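Long-range contacts in pumilio homolog 23 (Arabidopsis thaliana, PDB 5WZJ), which binds RNA sequence-specifically through its pumilio repeats, here in complex with an 11-nucleotide RNA, and probably regulates translation and mRNA stability: residues 402-407 with 423-428; 130-135 with 206-211. One frame throughout, in Å; residues are numbered along the deposited sequence. Where two conformers were deposited one is given.

Overall arrangement
The chain is mostly helical and has no strands, and its pumilio repeats pack side by side into a right-handed superhelix shaped like a half donut. From the N terminus, contact 2 comes first. Residues 130-135 on helix 121-137 meet residues 206-211 on helix 202-213, which closes a loop of 70 residues that includes helix 146-160. Contact 1 follows much later and closes a short loop of 15 residues. It joins the turn between helices 398-403 and 405-410 to the start of helix 427-436. The two loops are in series and neither nest nor cross. The centres of contact 1 and contact 2 lie about 48 Å apart, on opposite sides of the centre of the chain.

Contact 1 of 2, residues 402-407 with 423-428; sequences LLFLDY and AKMHVM. With nucleotides of chain B.
The ring of Phe404 and the side chain of Met425 cross at a slant. Met425 runs extended past CG, and Met425 CE reaches Phe404 CZ at 3.6 Å. Met425 SD lies 5.0 Å from the centroid of the Phe404 ring, an oblique Met-aromatic contact. Leu403 lies alongside Met425 and points the same way. Ala423 O meets the Phe404 ring at its edge, in the ring plane.

His426 is the N-cap of helix 427-436, and its ND1 takes the N-H of Gly429. His426 N donates to Leu403 O at 2.8 Å, nearly straight (178°). CG stands anti to the backbone N (chi1 -167°), which brings the ring under Leu405. Leu405 CB sits over one face in a CH-pi contact, 3.9 Å from the His426 ring centroid. The carboxylate of Asp406 crosses near CD2, its plane turned 54° from the ring.

Ala423 CB packs against Tyr407, 3.4 Å from Tyr407 OH. One water donates to Asp406 OD1 and Lys424 O; another joins Tyr407 OH to Lys424 O.

Thus the turn at Phe404, where helix 398-403 gives way to helix 405-410, packs on a capped helix start that borders the RNA. Met428 CE lies against U5 of chain B, near sugar O4' and base O2. Helix 360-373 meets Leu405 and His426 through Ser360. Helix 456-463 packs on Leu403 and Met425 through Thr462.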
loop_
_atom_site.group_PDB
_atom_site.type_symbol
_atom_site.label_atom_id
_atom_site.label_comp_id
_atom_site.label_asym_id
_atom_site.label_seq_id
_atom_site.Cartn_x
_atom_site.Cartn_y
_atom_site.Cartn_z
ATOM N N LEU A 402 19.484 13.663 -6.038
ATOM C CA LEU A 402 18.196 13.091 -5.656
ATOM C C LEU A 402 18.133 11.599 -5.957
ATOM O O LEU A 402 17.543 10.834 -5.186
ATOM C CB LEU A 402 17.054 13.822 -6.364
ATOM C CG LEU A 402 16.634 15.156 -5.740
ATOM C CD1 LEU A 402 15.744 15.926 -6.690
ATOM C CD2 LEU A 402 15.936 14.950 -4.401
ATOM N N LEU A 403 18.734 11.165 -7.071
ATOM C CA LEU A 403 18.824 9.731 -7.350
ATOM C C LEU A 403 19.515 8.963 -6.228
ATOM O O LEU A 403 19.170 7.804 -5.967
ATOM C CB LEU A 403 19.568 9.491 -8.665
ATOM C CG LEU A 403 18.871 9.961 -9.941
ATOM C CD1 LEU A 403 19.863 9.866 -11.102
ATOM C CD2 LEU A 403 17.595 9.122 -10.204
ATOM N N PHE A 404 20.498 9.578 -5.570
ATOM C CA PHE A 404 21.237 8.920 -4.498
ATOM C C PHE A 404 21.099 9.722 -3.214
ATOM O O PHE A 404 22.100 10.009 -2.551
ATOM C CB PHE A 404 22.725 8.782 -4.843
ATOM C CG PHE A 404 23.022 7.846 -5.975
ATOM C CD1 PHE A 404 22.870 6.479 -5.823
ATOM C CD2 PHE A 404 23.497 8.333 -7.181
ATOM C CE1 PHE A 404 23.162 5.612 -6.858
ATOM C CE2 PHE A 404 23.793 7.478 -8.222
ATOM C CZ PHE A 404 23.630 6.110 -8.063
ATOM N N LEU A 405 19.862 10.094 -2.872
ATOM C CA LEU A 405 19.608 11.053 -1.797
ATOM C C LEU A 405 20.316 10.674 -0.494
ATOM O O LEU A 405 20.907 11.539 0.169
ATOM C CB LEU A 405 18.094 11.168 -1.593
ATOM C CG LEU A 405 17.404 12.342 -0.906
ATOM C CD1 LEU A 405 17.876 13.678 -1.451
ATOM C CD2 LEU A 405 15.896 12.203 -1.112
ATOM N N ASP A 406 20.289 9.387 -0.114
ATOM C CA ASP A 406 20.901 8.997 1.162
ATOM C C ASP A 406 22.425 9.049 1.096
ATOM O O ASP A 406 23.075 9.442 2.072
ATOM C CB ASP A 406 20.422 7.608 1.613
ATOM C CG ASP A 406 20.606 6.535 0.549
ATOM O OD1 ASP A 406 20.777 6.890 -0.641
ATOM O OD2 ASP A 406 20.560 5.330 0.902
ATOM N N TYR A 407 23.017 8.682 -0.047
ATOM C CA TYR A 407 24.472 8.778 -0.173
ATOM C C TYR A 407 24.937 10.227 -0.147
ATOM O O TYR A 407 25.955 10.548 0.477
ATOM C CB TYR A 407 24.955 8.097 -1.457
ATOM C CG TYR A 407 24.831 6.593 -1.438
ATOM C CD1 TYR A 407 23.675 5.966 -1.894
ATOM C CD2 TYR A 407 25.872 5.794 -0.974
ATOM C CE1 TYR A 407 23.554 4.588 -1.879
ATOM C CE2 TYR A 407 25.758 4.410 -0.951
ATOM C CZ TYR A 407 24.598 3.813 -1.403
ATOM O OH TYR A 407 24.470 2.439 -1.387
ATOM N N ALA A 423 25.779 1.737 -6.755
ATOM C CA ALA A 423 24.829 1.678 -5.652
ATOM C C ALA A 423 23.394 1.628 -6.159
ATOM O O ALA A 423 23.069 2.136 -7.238
ATOM C CB ALA A 423 25.002 2.879 -4.722
ATOM N N LYS A 424 22.531 0.998 -5.366
ATOM C CA LYS A 424 21.107 1.035 -5.645
ATOM C C LYS A 424 20.595 2.454 -5.415
ATOM O O LYS A 424 20.918 3.082 -4.405
ATOM C CB LYS A 424 20.371 0.034 -4.758
ATOM C CG LYS A 424 18.854 0.020 -4.943
ATOM C CD LYS A 424 18.459 -0.442 -6.346
ATOM C CE LYS A 424 16.969 -0.258 -6.590
ATOM N NZ LYS A 424 16.555 1.175 -6.397
ATOM N N MET A 425 19.816 2.973 -6.362
ATOM C CA MET A 425 19.319 4.335 -6.216
ATOM C C MET A 425 18.200 4.412 -5.174
ATOM O O MET A 425 17.574 3.414 -4.812
ATOM C CB MET A 425 18.847 4.870 -7.562
ATOM C CG MET A 425 20.031 5.208 -8.451
ATOM S SD MET A 425 19.610 5.631 -10.141
ATOM C CE MET A 425 21.243 6.112 -10.735
ATOM N N HIS A 426 17.944 5.636 -4.711
ATOM C CA HIS A 426 17.087 5.892 -3.561
ATOM C C HIS A 426 15.619 5.874 -3.968
ATOM O O HIS A 426 15.208 6.612 -4.872
ATOM C CB HIS A 426 17.460 7.249 -2.964
ATOM C CG HIS A 426 16.878 7.501 -1.609
ATOM N ND1 HIS A 426 15.752 8.272 -1.417
ATOM C CD2 HIS A 426 17.282 7.105 -0.377
ATOM C CE1 HIS A 426 15.480 8.335 -0.124
ATOM N NE2 HIS A 426 16.393 7.635 0.528
ATOM N N VAL A 427 14.814 5.060 -3.277
ATOM C CA VAL A 427 13.432 4.853 -3.719
ATOM C C VAL A 427 12.629 6.151 -3.638
ATOM O O VAL A 427 11.963 6.550 -4.602
ATOM C CB VAL A 427 12.768 3.713 -2.918
ATOM C CG1 VAL A 427 11.276 3.648 -3.231
ATOM C CG2 VAL A 427 13.416 2.375 -3.282
ATOM N N MET A 428 12.673 6.838 -2.495
ATOM C CA MET A 428 11.830 8.019 -2.355
ATOM C C MET A 428 12.356 9.178 -3.200
ATOM O O MET A 428 11.569 9.946 -3.770
ATOM C CB MET A 428 11.720 8.422 -0.881
ATOM C CG MET A 428 10.762 9.577 -0.639
ATOM S SD MET A 428 9.066 9.217 -1.149
ATOM C CE MET A 428 8.576 8.064 0.132
ATOM P P U B 5 9.047 0.822 0.936
ATOM O OP1 U B 5 10.338 0.096 0.980
ATOM O OP2 U B 5 7.862 0.367 1.707
ATOM O "O5'" U B 5 9.313 2.344 1.326
ATOM C "C5'" U B 5 10.350 3.081 0.691
ATOM C "C4'" U B 5 10.746 4.283 1.508
ATOM O "O4'" U B 5 9.652 5.241 1.504
ATOM C "C3'" U B 5 11.045 3.989 2.974
ATOM O "O3'" U B 5 12.020 4.914 3.426
ATOM C "C2'" U B 5 9.710 4.295 3.654
ATOM O "O2'" U B 5 9.810 4.606 5.026
ATOM C "C1'" U B 5 9.224 5.486 2.833
ATOM N N1 U B 5 7.765 5.654 2.800
ATOM C C2 U B 5 7.272 6.892 3.161
ATOM O O2 U B 5 7.991 7.802 3.520
ATOM N N3 U B 5 5.909 7.025 3.103
ATOM C C4 U B 5 5.008 6.057 2.718
ATOM O O4 U B 5 3.815 6.342 2.718
ATOM C C5 U B 5 5.588 4.801 2.346
ATOM C C6 U B 5 6.921 4.642 2.391
HETATM O O HOH W 1 20.422 5.582 -3.107
HETATM O O HOH W 2 22.008 1.647 -2.055
#

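Contact 2 of 2, residues 130-135 with 206-211; sequences SICKVI and TYLLSG
Cys132 and Leu208 meet where two neighbouring helices run nearly parallel, their segment axes 14° apart and 9.6 Å apart at closest approach. Cys132 SG rests 3.9 Å from Leu208 CB and also touches CD2. The other methyl, Leu208 CD1, extends the patch to Ile135 CG2 at 4.1 Å.

Tyr207 covers the more exposed margin of the contact, beside Lys133. With CG anti to the backbone N (chi1 164°), its ring reaches across to helix 121-137. Cys132 CB meets the ring at its edge, 3.8 Å from Tyr207 CE2. Tyr207 OH goes further and lies 3.4 Å from Lys133 CA, with Lys133 CG close by. The amine of Lys133 leads away from this contact. Replacing Tyr207 by an alanine is likely to uncover Cys132 CB and the base of Lys133 and leave a gap between the helices.

Helix 146-160 completes the core, with Leu155 touching both Ile135 and Leu208. This is packing of helix 121-137 on helix 202-213, close to where Pumilio repeats 3 and 4 begin, about 13 Å from the RNA at the nearest atom. The chemistry is mainly apolar, with Tyr207 OH the polar group, set against Lys133 carbons. The contact therefore rests mainly on van der Waals packing.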
loop_
_atom_site.group_PDB
_atom_site.type_symbol
_atom_site.label_atom_id
_atom_site.label_comp_id
_atom_site.label_asym_id
_atom_site.label_seq_id
_atom_site.Cartn_x
_atom_site.Cartn_y
_atom_site.Cartn_z
ATOM N N SER A 130 -24.496 -14.568 15.185
ATOM C CA SER A 130 -24.163 -15.294 16.407
ATOM C C SER A 130 -22.751 -14.944 16.880
ATOM O O SER A 130 -22.510 -14.799 18.085
ATOM C CB SER A 130 -24.325 -16.804 16.191
ATOM O OG SER A 130 -23.440 -17.269 15.192
ATOM N N ILE A 131 -21.827 -14.739 15.939
ATOM C CA ILE A 131 -20.448 -14.395 16.286
ATOM C C ILE A 131 -20.364 -12.960 16.802
ATOM O O ILE A 131 -19.724 -12.687 17.823
ATOM C CB ILE A 131 -19.528 -14.601 15.065
ATOM C CG1 ILE A 131 -19.421 -16.071 14.698
ATOM C CG2 ILE A 131 -18.120 -14.078 15.332
ATOM C CD1 ILE A 131 -18.567 -16.278 13.452
ATOM N N CYS A 132 -20.972 -12.011 16.084
ATOM C CA CYS A 132 -20.843 -10.609 16.479
ATOM C C CYS A 132 -21.486 -10.352 17.832
ATOM O O CYS A 132 -20.996 -9.523 18.615
ATOM C CB CYS A 132 -21.465 -9.695 15.418
ATOM S SG CYS A 132 -20.563 -9.658 13.833
ATOM N N LYS A 133 -22.573 -11.064 18.127
ATOM C CA LYS A 133 -23.288 -10.847 19.376
ATOM C C LYS A 133 -22.427 -11.214 20.581
ATOM O O LYS A 133 -22.389 -10.472 21.568
ATOM C CB LYS A 133 -24.586 -11.645 19.354
ATOM C CG LYS A 133 -25.539 -11.372 20.486
ATOM C CD LYS A 133 -26.932 -11.826 20.060
ATOM C CE LYS A 133 -27.723 -12.425 21.213
ATOM N NZ LYS A 133 -27.957 -11.431 22.289
ATOM N N VAL A 134 -21.721 -12.348 20.517
ATOM C CA VAL A 134 -20.856 -12.713 21.638
ATOM C C VAL A 134 -19.679 -11.755 21.727
ATOM O O VAL A 134 -19.217 -11.425 22.827
ATOM C CB VAL A 134 -20.385 -14.184 21.540
ATOM C CG1 VAL A 134 -19.438 -14.394 20.363
ATOM C CG2 VAL A 134 -19.705 -14.625 22.835
ATOM N N ILE A 135 -19.194 -11.259 20.587
ATOM C CA ILE A 135 -18.061 -10.338 20.625
ATOM C C ILE A 135 -18.485 -9.010 21.238
ATOM O O ILE A 135 -17.838 -8.494 22.159
ATOM C CB ILE A 135 -17.462 -10.150 19.216
ATOM C CG1 ILE A 135 -16.759 -11.444 18.785
ATOM C CG2 ILE A 135 -16.496 -8.942 19.208
ATOM C CD1 ILE A 135 -16.311 -11.462 17.335
ATOM N N THR A 206 -22.108 -2.401 10.812
ATOM C CA THR A 206 -22.421 -1.275 11.695
ATOM C C THR A 206 -22.610 -1.745 13.130
ATOM O O THR A 206 -22.066 -1.152 14.068
ATOM C CB THR A 206 -23.674 -0.550 11.182
ATOM O OG1 THR A 206 -23.401 -0.014 9.877
ATOM C CG2 THR A 206 -24.083 0.587 12.130
ATOM N N TYR A 207 -23.363 -2.832 13.311
ATOM C CA TYR A 207 -23.626 -3.363 14.643
ATOM C C TYR A 207 -22.339 -3.810 15.323
ATOM O O TYR A 207 -22.106 -3.497 16.496
ATOM C CB TYR A 207 -24.616 -4.526 14.534
ATOM C CG TYR A 207 -24.714 -5.429 15.748
ATOM C CD1 TYR A 207 -25.339 -4.993 16.913
ATOM C CD2 TYR A 207 -24.225 -6.741 15.714
ATOM C CE1 TYR A 207 -25.447 -5.828 18.030
ATOM C CE2 TYR A 207 -24.321 -7.588 16.829
ATOM C CZ TYR A 207 -24.942 -7.119 17.982
ATOM O OH TYR A 207 -25.073 -7.933 19.088
ATOM N N LEU A 208 -21.495 -4.561 14.603
ATOM C CA LEU A 208 -20.241 -5.030 15.188
ATOM C C LEU A 208 -19.353 -3.852 15.574
ATOM O O LEU A 208 -18.875 -3.764 16.711
ATOM C CB LEU A 208 -19.514 -5.959 14.205
ATOM C CG LEU A 208 -18.070 -6.307 14.579
ATOM C CD1 LEU A 208 -18.009 -7.039 15.944
ATOM C CD2 LEU A 208 -17.440 -7.158 13.463
ATOM N N LEU A 209 -19.150 -2.918 14.639
ATOM C CA LEU A 209 -18.265 -1.787 14.895
ATOM C C LEU A 209 -18.788 -0.911 16.030
ATOM O O LEU A 209 -18.009 -0.465 16.878
ATOM C CB LEU A 209 -18.067 -0.960 13.614
ATOM C CG LEU A 209 -17.153 0.275 13.729
ATOM C CD1 LEU A 209 -15.802 -0.111 14.307
ATOM C CD2 LEU A 209 -16.973 1.003 12.373
ATOM N N SER A 210 -20.103 -0.670 16.091
ATOM C CA SER A 210 -20.627 0.114 17.212
ATOM C C SER A 210 -20.348 -0.571 18.548
ATOM O O SER A 210 -20.051 0.100 19.547
ATOM C CB SER A 210 -22.126 0.373 17.042
ATOM O OG SER A 210 -22.331 1.291 15.970
ATOM N N GLY A 211 -20.431 -1.901 18.589
ATOM C CA GLY A 211 -20.037 -2.608 19.800
ATOM C C GLY A 211 -18.566 -2.426 20.137
ATOM O O GLY A 211 -18.198 -2.295 21.309
#